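Local coordinates for protein BB_2cx5_001 (Thermus thermophilus, PDB 3RI0) that is a computationally designed epitope scaffold, built on a bacterial aminoacyl-tRNA editing-domain fold, made to present a grafted linear epitope, probably from HIV, at residues R8-G11 and A12-R16; L63-G66 and K67-L70; G129-P132 and R133-F136. The protein carries 6 engineered substitutions. One frame throughout, in Å; residues are numbered along the deposited sequence.

Contact 1: residues R8-G11 and A12-R16; sequences RVQG and ALETR
Q10 and E14 lie one turn apart on one flank of helix 4-15, and their side chains pass each other at a slant, the amide and carboxylate planes 57° apart. The approach is made by a methylene: E14 CG sits 3.7 Å from Q10 NE2 and 3.3 Å from Q10 O. The torsions of Q10 bring the amide there, CG anti to N (chi1 -177°) and then a bend at chi2, and two bonds beyond the helix hold it, OE1 accepting from V23 N and NE2 donating to L21 O.

On another face the side chains meet as apolar groups, though the closest approach is to a backbone oxygen. L13 leans back along the helix until its CG is 3.4 Å from V9 O, and its CD1 comes within 4.4 Å of V9 CG1, a light touch completed by F136, on which both side chains pack.

Near the end of the helix G11 is gripped twice. T15 OG1, placed beside its own backbone N, donates to G11 O at 2.8 Å from above the carbonyl plane. T15 N donates to that same G11 O at 2.9 Å from the other face, along a nearly straight N-H (160°). One residue earlier, E14 N bonds to Q10 O at 3.0 Å, in the ordinary i to i+4 pattern of an alpha helix.

The chemistry divides cleanly. The threonine hydroxyl is spent on a main-chain carbonyl that already has its helical partner, so both donors share one oxygen. The glutamine amide offers an acceptor and a donor to backbone groups of the opposite kind, which fixes its rotation about the last torsion and ties the helix to the start of strand 23-25.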
ATOM      1  N   ARG A   8     -14.477  -1.692  -4.717  1.00 16.40           N
ATOM      2  CA  ARG A   8     -13.919  -2.957  -4.275  1.00 16.20           C
ATOM      3  C   ARG A   8     -13.129  -2.797  -2.988  1.00 14.89           C
ATOM      4  O   ARG A   8     -13.253  -3.601  -2.068  1.00 13.98           O
ATOM      5  CB  ARG A   8     -13.023  -3.564  -5.363  1.00 18.52           C
ATOM      6  CG  ARG A   8     -12.423  -4.892  -4.936  1.00 23.14           C
ATOM      7  CD  ARG A   8     -12.173  -5.792  -6.121  1.00 23.92           C
ATOM      8  NE  ARG A   8     -12.409  -7.191  -5.780  1.00 24.07           N
ATOM      9  CZ  ARG A   8     -11.473  -8.026  -5.344  1.00 25.64           C
ATOM     10  NH1 ARG A   8     -10.219  -7.614  -5.195  1.00 23.31           N
ATOM     11  NH2 ARG A   8     -11.797  -9.281  -5.051  1.00 25.32           N
ATOM     12  N   VAL A   9     -12.312  -1.752  -2.920  1.00 12.76           N
ATOM     13  CA  VAL A   9     -11.522  -1.510  -1.718  1.00 10.55           C
ATOM     14  C   VAL A   9     -12.450  -1.146  -0.554  1.00 10.16           C
ATOM     15  O   VAL A   9     -12.191  -1.524   0.589  1.00 10.29           O
ATOM     16  CB  VAL A   9     -10.488  -0.369  -1.926  1.00  9.14           C
ATOM     17  CG1 VAL A   9      -9.801  -0.050  -0.603  1.00  3.90           C
ATOM     18  CG2 VAL A   9      -9.437  -0.789  -2.970  1.00  6.75           C
ATOM     19  N   GLN A  10     -13.536  -0.436  -0.843  1.00  8.38           N
ATOM     20  CA  GLN A  10     -14.467  -0.054   0.208  1.00  8.79           C
ATOM     21  C   GLN A  10     -15.126  -1.301   0.787  1.00 10.32           C
ATOM     22  O   GLN A  10     -15.199  -1.461   2.003  1.00 11.17           O
ATOM     23  CB  GLN A  10     -15.538   0.896  -0.328  1.00  7.40           C
ATOM     24  CG  GLN A  10     -16.505   1.390   0.732  1.00  5.37           C
ATOM     25  CD  GLN A  10     -15.815   2.183   1.814  1.00  8.95           C
ATOM     26  OE1 GLN A  10     -15.282   3.260   1.559  1.00 10.63           O
ATOM     27  NE2 GLN A  10     -15.811   1.652   3.036  1.00 10.70           N
ATOM     28  N   GLY A  11     -15.601  -2.191  -0.084  1.00 10.69           N
ATOM     29  CA  GLY A  11     -16.227  -3.423   0.376  1.00 10.83           C
ATOM     30  C   GLY A  11     -15.252  -4.246   1.193  1.00 12.50           C
ATOM     31  O   GLY A  11     -15.627  -4.889   2.186  1.00 13.04           O
ATOM     32  N   ALA A  12     -13.990  -4.228   0.778  1.00 12.16           N
ATOM     33  CA  ALA A  12     -12.941  -4.970   1.481  1.00 12.88           C
ATOM     34  C   ALA A  12     -12.744  -4.392   2.882  1.00 13.23           C
ATOM     35  O   ALA A  12     -12.590  -5.140   3.843  1.00 15.64           O
ATOM     36  CB  ALA A  12     -11.618  -4.904   0.696  1.00 10.49           C
ATOM     37  N   LEU A  13     -12.753  -3.065   2.997  1.00 12.67           N
ATOM     38  CA  LEU A  13     -12.581  -2.430   4.295  1.00 15.43           C
ATOM     39  C   LEU A  13     -13.727  -2.787   5.234  1.00 16.68           C
ATOM     40  O   LEU A  13     -13.497  -3.060   6.408  1.00 18.31           O
ATOM     41  CB  LEU A  13     -12.465  -0.908   4.156  1.00 11.50           C
ATOM     42  CG  LEU A  13     -11.144  -0.391   3.576  1.00 13.67           C
ATOM     43  CD1 LEU A  13     -11.230   1.118   3.368  1.00 12.71           C
ATOM     44  CD2 LEU A  13      -9.978  -0.737   4.512  1.00  9.36           C
ATOM     45  N   GLU A  14     -14.952  -2.801   4.716  1.00 18.86           N
ATOM     46  CA  GLU A  14     -16.108  -3.150   5.539  1.00 21.99           C
ATOM     47  C   GLU A  14     -16.086  -4.627   5.959  1.00 22.87           C
ATOM     48  O   GLU A  14     -16.366  -4.959   7.114  1.00 24.20           O
ATOM     49  CB  GLU A  14     -17.404  -2.832   4.787  1.00 21.97           C
ATOM     50  CG  GLU A  14     -17.525  -1.358   4.411  1.00 25.74           C
ATOM     51  CD  GLU A  14     -18.646  -1.078   3.423  1.00 27.03           C
ATOM     52  OE1 GLU A  14     -18.955  -1.963   2.597  1.00 28.64           O
ATOM     53  OE2 GLU A  14     -19.202   0.037   3.456  1.00 30.88           O
ATOM     54  N   THR A  15     -15.738  -5.509   5.029  1.00 23.36           N
ATOM     55  CA  THR A  15     -15.687  -6.936   5.318  1.00 24.53           C
ATOM     56  C   THR A  15     -14.661  -7.251   6.409  1.00 24.37           C
ATOM     57  O   THR A  15     -14.740  -8.287   7.073  1.00 23.72           O
ATOM     58  CB  THR A  15     -15.333  -7.740   4.050  1.00 24.95           C
ATOM     59  OG1 THR A  15     -16.290  -7.453   3.029  1.00 25.70           O
ATOM     60  CG2 THR A  15     -15.356  -9.225   4.340  1.00 26.10           C
ATOM     61  N   ARG A  16     -13.700  -6.349   6.587  1.00 24.05           N
ATOM     62  CA  ARG A  16     -12.663  -6.526   7.600  1.00 24.14           C
ATOM     63  C   ARG A  16     -13.086  -5.942   8.952  1.00 24.49           C
ATOM     64  O   ARG A  16     -12.424  -6.177   9.964  1.00 23.44           O
ATOM     65  CB  ARG A  16     -11.375  -5.831   7.156  1.00 25.67           C
ATOM     66  CG  ARG A  16     -10.730  -6.395   5.891  1.00 28.15           C
ATOM     67  CD  ARG A  16     -10.102  -7.730   6.196  1.00 28.51           C
ATOM     68  NE  ARG A  16      -9.416  -7.661   7.481  1.00 32.93           N
ATOM     69  CZ  ARG A  16      -8.099  -7.681   7.638  1.00 34.55           C
ATOM     70  NH1 ARG A  16      -7.304  -7.781   6.578  1.00 35.33           N
ATOM     71  NH2 ARG A  16      -7.580  -7.588   8.857  1.00 34.73           N
TER

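Contact 2: residues L63-G66 and K67-L70; sequences LVSG and KNRL
A chi1 of 173° turns S65 OG anti to its N and next to its carbonyl carbon, aiming the hydroxyl forward at K67. K67 in turn adopts the unusual chi1 of 79°, with CG lodged between backbone N and carbonyl carbon, and this swings the start of its extended chain over the serine. K67 CG reaches to 3.4 Å from S65 OG, while K67 N gives that oxygen a weak but nearly straight hydrogen bond of 3.3 Å, an ST turn. The firmer partner of the hydroxyl lies elsewhere, at G45 O.

The asparagine approaches from its amide end: N68 ND2 rests 3.4 Å from S65 CB. That amide nitrogen is spoken for by the carboxylates of D116 and D118, and because D116 also accepts from S65 N, one acid steadies both ends of the bend.

The backbone makes a type I beta turn from S65 to N68, closed by N68 N bonding to S65 O at 3.1 Å, with the donor well above the carbonyl plane. It ends strand 59-65, within the part of the chain related to aminoacyl-tRNA editing domains, and starts the connection toward helix 72-79.

Beyond the turn the chain comes back alongside V64, whose two methyls divide the work. CG1 of V64 lies 3.4 Å from N68 O, an oxygen that takes a hydrogen bond from K49 NZ. On the other branch, V64 CG2 meets L70 CD1 at 4.2 Å, the two side chains crossing at about a right angle.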
ATOM      1  N   LEU A  63       4.925  -1.818   2.557  1.00 17.60           N
ATOM      2  CA  LEU A  63       4.233  -0.536   2.618  1.00 18.71           C
ATOM      3  C   LEU A  63       5.304   0.531   2.874  1.00 20.77           C
ATOM      4  O   LEU A  63       5.886   0.597   3.964  1.00 20.17           O
ATOM      5  CB  LEU A  63       3.205  -0.583   3.745  1.00 17.85           C
ATOM      6  CG  LEU A  63       2.361  -1.856   3.644  1.00 17.71           C
ATOM      7  CD1 LEU A  63       1.492  -2.007   4.874  1.00 18.72           C
ATOM      8  CD2 LEU A  63       1.510  -1.807   2.383  1.00 18.83           C
ATOM      9  N   VAL A  64       5.555   1.360   1.864  1.00 20.69           N
ATOM     10  CA  VAL A  64       6.598   2.375   1.940  1.00 21.37           C
ATOM     11  C   VAL A  64       6.089   3.800   1.923  1.00 22.37           C
ATOM     12  O   VAL A  64       5.134   4.129   1.218  1.00 23.62           O
ATOM     13  CB  VAL A  64       7.587   2.212   0.751  1.00 20.48           C
ATOM     14  CG1 VAL A  64       8.633   3.321   0.774  1.00 19.36           C
ATOM     15  CG2 VAL A  64       8.246   0.846   0.817  1.00 20.64           C
ATOM     16  N   SER A  65       6.736   4.656   2.703  1.00 21.90           N
ATOM     17  CA  SER A  65       6.367   6.059   2.738  1.00 22.43           C
ATOM     18  C   SER A  65       6.509   6.606   1.320  1.00 22.99           C
ATOM     19  O   SER A  65       7.375   6.175   0.564  1.00 23.40           O
ATOM     20  CB  SER A  65       7.289   6.827   3.682  1.00 21.86           C
ATOM     21  OG  SER A  65       7.045   8.222   3.597  1.00 22.66           O
ATOM     22  N   GLY A  66       5.656   7.551   0.955  1.00 22.88           N
ATOM     23  CA  GLY A  66       5.752   8.130  -0.370  1.00 23.51           C
ATOM     24  C   GLY A  66       7.049   8.902  -0.579  1.00 23.77           C
ATOM     25  O   GLY A  66       7.451   9.144  -1.708  1.00 24.84           O
ATOM     26  N   LYS A  67       7.727   9.267   0.502  1.00 24.92           N
ATOM     27  CA  LYS A  67       8.972  10.028   0.383  1.00 26.60           C
ATOM     28  C   LYS A  67      10.218   9.146   0.459  1.00 27.17           C
ATOM     29  O   LYS A  67      11.333   9.661   0.622  1.00 27.78           O
ATOM     30  CB  LYS A  67       9.064  11.070   1.495  1.00 25.69           C
ATOM     31  CG  LYS A  67       9.503  10.454   2.808  1.00 27.05           C
ATOM     32  CD  LYS A  67       9.455  11.422   3.970  1.00 27.84           C
ATOM     33  CE  LYS A  67       9.653  10.658   5.261  1.00 28.91           C
ATOM     34  NZ  LYS A  67       9.417  11.478   6.468  1.00 29.34           N
ATOM     35  N   ASN A  68      10.039   7.828   0.376  1.00 25.16           N
ATOM     36  CA  ASN A  68      11.179   6.916   0.433  1.00 25.35           C
ATOM     37  C   ASN A  68      11.115   5.895  -0.683  1.00 26.86           C
ATOM     38  O   ASN A  68      10.059   5.625  -1.237  1.00 28.15           O
ATOM     39  CB  ASN A  68      11.224   6.132   1.751  1.00 22.00           C
ATOM     40  CG  ASN A  68      11.278   7.026   2.980  1.00 21.63           C
ATOM     41  OD1 ASN A  68      11.923   8.078   2.982  1.00 22.17           O
ATOM     42  ND2 ASN A  68      10.616   6.592   4.050  1.00 17.73           N
ATOM     43  N   ARG A  69      12.260   5.325  -1.024  1.00 28.28           N
ATOM     44  CA  ARG A  69      12.272   4.277  -2.024  1.00 31.59           C
ATOM     45  C   ARG A  69      12.800   3.038  -1.293  1.00 30.70           C
ATOM     46  O   ARG A  69      13.709   3.121  -0.462  1.00 29.16           O
ATOM     47  CB  ARG A  69      13.103   4.675  -3.259  1.00 35.33           C
ATOM     48  CG  ARG A  69      14.528   5.139  -3.021  1.00 39.17           C
ATOM     49  CD  ARG A  69      14.914   6.361  -3.900  1.00 43.67           C
ATOM     50  NE  ARG A  69      13.995   6.659  -5.007  1.00 46.88           N
ATOM     51  CZ  ARG A  69      14.192   7.629  -5.902  1.00 48.50           C
ATOM     52  NH1 ARG A  69      15.273   8.395  -5.831  1.00 48.82           N
ATOM     53  NH2 ARG A  69      13.299   7.846  -6.859  1.00 49.69           N
ATOM     54  N   LEU A  70      12.170   1.901  -1.567  1.00 30.34           N
ATOM     55  CA  LEU A  70      12.509   0.642  -0.924  1.00 29.83           C
ATOM     56  C   LEU A  70      13.937   0.140  -1.115  1.00 29.05           C
ATOM     57  O   LEU A  70      14.407  -0.016  -2.240  1.00 27.76           O
ATOM     58  CB  LEU A  70      11.552  -0.450  -1.392  1.00 30.36           C
ATOM     59  CG  LEU A  70      11.802  -1.817  -0.751  1.00 29.75           C
ATOM     60  CD1 LEU A  70      11.518  -1.746   0.755  1.00 28.33           C
ATOM     61  CD2 LEU A  70      10.915  -2.852  -1.409  1.00 30.34           C
TER

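Contact 3: residues G129-P132 and R133-F136; sequences GGTP and RALF
G129 and A134 form the tight half of this contact, where backbone meets backbone with hardly any side chain between. A134 CB stands 3.7 Å from G129 CA and 3.6 Å from G129 O, a closeness possible because the glycine carries nothing on the side that faces the alanine. Above the carbonyl plane of A134, G129 N donates to A134 O at 2.6 Å, a short bond with a bent N-H (144°). Both residues are buried, and the methyl is the one side-chain group in this half that touches across the contact. G130, next along, has a positive phi of 108°, and its backbone angles by themselves call for glycine.

The other half is looser and partly open to solvent. Here T131 takes a chi1 of 87°, which stations OG1 over the bend so that R133 N can give it a weak hydrogen bond of 3.0 Å, an ST turn. The arginine starts across the threonine at about a right angle, its CG 3.5 Å from T131 OG1, and then runs outward through bends at chi2 and chi3. NE of its guanidinium donates to T30 O, which gives the end of the side chain one fixed point. P132 occupies the second position of the turn, on the side where burial is incomplete.

A134 N closes the bend on T131 O at 3.2 Å, again from above the carbonyl plane, making a type I beta turn from T131 to A134. With the glycines leading in and strand 134-138 leading out, the whole is the connection of a beta hairpin, linking strand 125-128 to its antiparallel neighbour in the mixed sheet.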
ATOM      1  N   GLY A 129      -6.544   3.445  -3.209  1.00 13.30           N
ATOM      2  CA  GLY A 129      -7.868   2.852  -3.224  1.00 14.99           C
ATOM      3  C   GLY A 129      -8.227   2.017  -4.446  1.00 15.62           C
ATOM      4  O   GLY A 129      -9.404   1.934  -4.806  1.00 17.37           O
ATOM      5  N   GLY A 130      -7.238   1.393  -5.084  1.00 16.24           N
ATOM      6  CA  GLY A 130      -7.529   0.567  -6.247  1.00 18.08           C
ATOM      7  C   GLY A 130      -7.091   1.166  -7.577  1.00 20.49           C
ATOM      8  O   GLY A 130      -7.017   0.464  -8.591  1.00 20.74           O
ATOM      9  N   THR A 131      -6.831   2.472  -7.579  1.00 20.50           N
ATOM     10  CA  THR A 131      -6.387   3.176  -8.775  1.00 22.04           C
ATOM     11  C   THR A 131      -5.549   4.358  -8.301  1.00 22.01           C
ATOM     12  O   THR A 131      -5.581   4.720  -7.123  1.00 22.37           O
ATOM     13  CB  THR A 131      -7.557   3.747  -9.600  1.00 24.13           C
ATOM     14  OG1 THR A 131      -7.879   5.044  -9.105  1.00 28.85           O
ATOM     15  CG2 THR A 131      -8.780   2.874  -9.496  1.00 23.84           C
ATOM     16  N   PRO A 132      -4.793   4.982  -9.218  1.00 22.19           N
ATOM     17  CA  PRO A 132      -3.962   6.125  -8.837  1.00 22.55           C
ATOM     18  C   PRO A 132      -4.774   7.276  -8.238  1.00 24.93           C
ATOM     19  O   PRO A 132      -4.261   8.043  -7.421  1.00 25.43           O
ATOM     20  CB  PRO A 132      -3.296   6.526 -10.152  1.00 20.79           C
ATOM     21  CG  PRO A 132      -3.251   5.230 -10.920  1.00 22.62           C
ATOM     22  CD  PRO A 132      -4.603   4.647 -10.640  1.00 21.66           C
ATOM     23  N   ARG A 133      -6.042   7.383  -8.632  1.00 25.79           N
ATOM     24  CA  ARG A 133      -6.903   8.457  -8.152  1.00 28.84           C
ATOM     25  C   ARG A 133      -7.881   8.115  -7.029  1.00 27.81           C
ATOM     26  O   ARG A 133      -8.945   8.727  -6.925  1.00 29.89           O
ATOM     27  CB  ARG A 133      -7.662   9.075  -9.336  1.00 31.42           C
ATOM     28  CG  ARG A 133      -7.634   8.224 -10.616  1.00 37.83           C
ATOM     29  CD  ARG A 133      -7.608   9.102 -11.864  1.00 41.28           C
ATOM     30  NE  ARG A 133      -6.429   8.857 -12.701  1.00 46.09           N
ATOM     31  CZ  ARG A 133      -6.337   7.898 -13.622  1.00 47.37           C
ATOM     32  NH1 ARG A 133      -7.361   7.076 -13.838  1.00 48.88           N
ATOM     33  NH2 ARG A 133      -5.225   7.765 -14.335  1.00 48.29           N
ATOM     34  N   ALA A 134      -7.522   7.149  -6.188  1.00 22.98           N
ATOM     35  CA  ALA A 134      -8.375   6.772  -5.065  1.00 19.32           C
ATOM     36  C   ALA A 134      -7.500   6.552  -3.842  1.00 17.04           C
ATOM     37  O   ALA A 134      -6.435   5.941  -3.924  1.00 17.98           O
ATOM     38  CB  ALA A 134      -9.168   5.506  -5.393  1.00 18.59           C
ATOM     39  N   LEU A 135      -7.949   7.072  -2.708  1.00 15.27           N
ATOM     40  CA  LEU A 135      -7.213   6.967  -1.457  1.00 15.14           C
ATOM     41  C   LEU A 135      -8.203   6.836  -0.319  1.00 15.65           C
ATOM     42  O   LEU A 135      -9.387   7.152  -0.480  1.00 16.40           O
ATOM     43  CB  LEU A 135      -6.386   8.242  -1.210  1.00 14.62           C
ATOM     44  CG  LEU A 135      -5.244   8.682  -2.135  1.00 16.96           C
ATOM     45  CD1 LEU A 135      -4.964  10.174  -1.910  1.00 16.81           C
ATOM     46  CD2 LEU A 135      -3.986   7.860  -1.853  1.00 17.85           C
ATOM     47  N   PHE A 136      -7.712   6.373   0.823  1.00 13.17           N
ATOM     48  CA  PHE A 136      -8.524   6.272   2.017  1.00 14.10           C
ATOM     49  C   PHE A 136      -7.528   6.525   3.122  1.00 15.35           C
ATOM     50  O   PHE A 136      -6.381   6.064   3.051  1.00 15.56           O
ATOM     51  CB  PHE A 136      -9.210   4.892   2.137  1.00 14.44           C
ATOM     52  CG  PHE A 136      -8.291   3.738   2.476  1.00 12.63           C
ATOM     53  CD1 PHE A 136      -7.956   3.467   3.798  1.00 12.53           C
ATOM     54  CD2 PHE A 136      -7.845   2.868   1.480  1.00 11.02           C
ATOM     55  CE1 PHE A 136      -7.187   2.336   4.133  1.00 14.41           C
ATOM     56  CE2 PHE A 136      -7.075   1.728   1.797  1.00 12.96           C
ATOM     57  CZ  PHE A 136      -6.748   1.463   3.121  1.00 13.58           C
TER

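Overall arrangement
The three contacts come in order along the chain, each closing before the next begins. Contacts 1 and 3, their centres about 13 Å apart, touch: helix 4-15 packs on the hairpin, V9 CG2 lying 3.3 Å from G129 O of the connection and L13 CD1 4.0 Å from F136 CG of strand 134-138. Contact 2 stands apart, its centre about 24 Å from that of contact 1, on the opposite side of the chain's centre. Its centre is about 17 Å from that of contact 3, yet both reach the same mixed sheet within the editing-domain part of the chain. That sheet thus carries turns at separate strand ends, while the N-terminal helix is fastened against one of them.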